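Long-range contact in pyoverdine biosynthesis protein PvcB (PDB 4YLM), which catalyses the iron- and 2-oxoglutarate-dependent oxidation of tyrosine isonitrile on the biosynthetic route to paerucumarin: residues A[29-34]-A[56-61]. Residues are numbered along the deposited sequence; the frame is centred on the assembly and turned at random.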
loop_
_atom_site.group_PDB
_atom_site.type_symbol
_atom_site.label_atom_id
_atom_site.label_comp_id
_atom_site.label_asym_id
_atom_site.label_seq_id
_atom_site.Cartn_x
_atom_site.Cartn_y
_atom_site.Cartn_z
ATOM N N LEU A 29 -11.918 10.900 -6.299
ATOM C CA LEU A 29 -11.275 11.423 -5.101
ATOM C C LEU A 29 -10.416 12.617 -5.478
ATOM O O LEU A 29 -9.750 12.599 -6.508
ATOM C CB LEU A 29 -10.421 10.327 -4.449
ATOM C CG LEU A 29 -9.745 10.645 -3.111
ATOM C CD1 LEU A 29 -10.815 10.712 -2.019
ATOM C CD2 LEU A 29 -8.707 9.565 -2.771
ATOM N N LEU A 30 -10.467 13.676 -4.674
ATOM C CA LEU A 30 -9.633 14.842 -4.889
ATOM C C LEU A 30 -8.470 14.764 -3.920
ATOM O O LEU A 30 -8.676 14.562 -2.723
ATOM C CB LEU A 30 -10.413 16.143 -4.636
ATOM C CG LEU A 30 -9.617 17.458 -4.607
ATOM C CD1 LEU A 30 -8.947 17.763 -5.967
ATOM C CD2 LEU A 30 -10.477 18.659 -4.159
ATOM N N LEU A 31 -7.255 14.940 -4.433
ATOM C CA LEU A 31 -6.063 14.988 -3.577
ATOM C C LEU A 31 -5.408 16.341 -3.737
ATOM O O LEU A 31 -5.259 16.829 -4.853
ATOM C CB LEU A 31 -5.051 13.921 -3.982
ATOM C CG LEU A 31 -5.451 12.451 -3.831
ATOM C CD1 LEU A 31 -6.258 12.037 -5.027
ATOM C CD2 LEU A 31 -4.190 11.589 -3.716
ATOM N N GLU A 32 -4.994 16.934 -2.624
ATOM C CA GLU A 32 -4.315 18.215 -2.683
ATOM C C GLU A 32 -3.086 18.178 -1.790
ATOM O O GLU A 32 -3.041 17.425 -0.819
ATOM C CB GLU A 32 -5.265 19.346 -2.271
ATOM C CG GLU A 32 -6.505 19.438 -3.153
ATOM C CD GLU A 32 -7.514 20.435 -2.599
ATOM O OE1 GLU A 32 -7.511 21.590 -3.066
ATOM O OE2 GLU A 32 -8.276 20.074 -1.668
ATOM N N PRO A 33 -2.079 18.997 -2.122
ATOM C CA PRO A 33 -0.771 18.921 -1.462
ATOM C C PRO A 33 -0.812 19.190 0.041
ATOM O O PRO A 33 -1.536 20.069 0.502
ATOM C CB PRO A 33 0.061 19.993 -2.199
ATOM C CG PRO A 33 -0.955 20.887 -2.897
ATOM C CD PRO A 33 -2.110 19.997 -3.208
ATOM N N GLY A 34 -0.024 18.436 0.796
ATOM C CA GLY A 34 0.036 18.614 2.234
ATOM C C GLY A 34 1.184 19.506 2.681
ATOM O O GLY A 34 1.309 19.798 3.870
ATOM N N HIS A 56 -11.565 4.852 -8.544
ATOM C CA HIS A 56 -11.695 4.866 -10.019
ATOM C C HIS A 56 -11.207 6.111 -10.750
ATOM O O HIS A 56 -10.799 6.033 -11.910
ATOM C CB HIS A 56 -13.127 4.493 -10.463
ATOM C CG HIS A 56 -13.634 3.244 -9.814
ATOM N ND1 HIS A 56 -12.943 2.052 -9.866
ATOM C CD2 HIS A 56 -14.746 3.005 -9.074
ATOM C CE1 HIS A 56 -13.611 1.129 -9.193
ATOM N NE2 HIS A 56 -14.707 1.681 -8.701
ATOM N N LEU A 57 -11.251 7.260 -10.093
ATOM C CA LEU A 57 -10.800 8.500 -10.713
ATOM C C LEU A 57 -10.132 9.381 -9.668
ATOM O O LEU A 57 -10.770 9.793 -8.700
ATOM C CB LEU A 57 -11.989 9.256 -11.350
ATOM C CG LEU A 57 -11.646 10.511 -12.168
ATOM C CD1 LEU A 57 -10.715 10.176 -13.338
ATOM C CD2 LEU A 57 -12.911 11.223 -12.692
ATOM N N LEU A 58 -8.842 9.659 -9.841
ATOM C CA LEU A 58 -8.146 10.545 -8.916
ATOM C C LEU A 58 -7.858 11.878 -9.592
ATOM O O LEU A 58 -7.432 11.919 -10.750
ATOM C CB LEU A 58 -6.813 9.935 -8.458
ATOM C CG LEU A 58 -6.814 8.482 -7.986
ATOM C CD1 LEU A 58 -5.405 8.101 -7.489
ATOM C CD2 LEU A 58 -7.841 8.275 -6.875
ATOM N N LEU A 59 -8.076 12.964 -8.860
ATOM C CA LEU A 59 -7.701 14.283 -9.332
ATOM C C LEU A 59 -6.669 14.817 -8.359
ATOM O O LEU A 59 -6.986 15.060 -7.204
ATOM C CB LEU A 59 -8.927 15.210 -9.382
ATOM C CG LEU A 59 -8.655 16.713 -9.529
ATOM C CD1 LEU A 59 -7.815 16.989 -10.778
ATOM C CD2 LEU A 59 -9.978 17.533 -9.547
ATOM N N LEU A 60 -5.419 14.921 -8.798
ATOM C CA LEU A 60 -4.390 15.574 -7.992
ATOM C C LEU A 60 -4.297 17.014 -8.471
ATOM O O LEU A 60 -3.920 17.275 -9.621
ATOM C CB LEU A 60 -3.032 14.888 -8.147
ATOM C CG LEU A 60 -2.902 13.501 -7.507
ATOM C CD1 LEU A 60 -3.646 12.461 -8.303
ATOM C CD2 LEU A 60 -1.418 13.128 -7.402
ATOM N N ARG A 61 -4.638 17.949 -7.589
ATOM C CA ARG A 61 -4.779 19.348 -7.990
ATOM C C ARG A 61 -3.988 20.261 -7.085
ATOM O O ARG A 61 -4.064 20.164 -5.859
ATOM C CB ARG A 61 -6.269 19.751 -8.002
ATOM C CG ARG A 61 -6.527 21.244 -8.258
ATOM C CD ARG A 61 -7.985 21.490 -8.683
ATOM N NE ARG A 61 -8.226 21.117 -10.073
ATOM C CZ ARG A 61 -9.384 21.284 -10.711
ATOM N NH1 ARG A 61 -10.434 21.797 -10.074
ATOM N NH2 ARG A 61 -9.494 20.924 -11.983
HETATM O O HOH W 1 -5.256 22.282 -4.357
#
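With chi1 of 171° in L30 and 166° in L59, both leucines set CG opposite the backbone N, and the two side chains run side by side in the same direction on one face of the sheet. CD1 of L30 fits against CG of L59 at 3.7 Å and also reaches CB of R61. The R61 chain bends at chi3, -77°, which folds its guanidinium back so that CD2 of L59 sits over the centre of one face, 3.9 Å above the plane. A salt bridge to D250 holds the charged end. The other face carries L29, L31, L58 and L60. There CD1 of L31 slants across to CB of L58 at 4.1 Å, while CB of L31 meets CG of L60; L48 and L51 of helix 45-55 pack against this side.

Strands 29-33 and 57-60 are parallel neighbours, joined by four backbone hydrogen bonds. On the 29-33 side L29 and L31 supply all four, while L30 and E32 bond to strand 12-16: L29 N binds L57 O and L29 O accepts from L59 N, then L31 N binds L59 O at 2.8 Å and L31 O accepts from R61 N. Beyond the last of these, CD of P33 lies 3.3 Å from R61 O, and a water donates to both that carbonyl and OE1 of E32, 2.7 Å from the latter.

Helix 45-55 connects the two strands in a beta-alpha-beta unit, and strand 251-255 pairs antiparallel with the far edge of 57-60, linking the pair to the rest of the mixed sheet in this TfdA-family oxygenase. The chemistry is thus divided: only leucines meet across the strands on the helix-covered face, whereas the opposite face combines hydrocarbon packing with an anchored guanidinium, and water ties carboxylate to carbonyl past the last backbone bond.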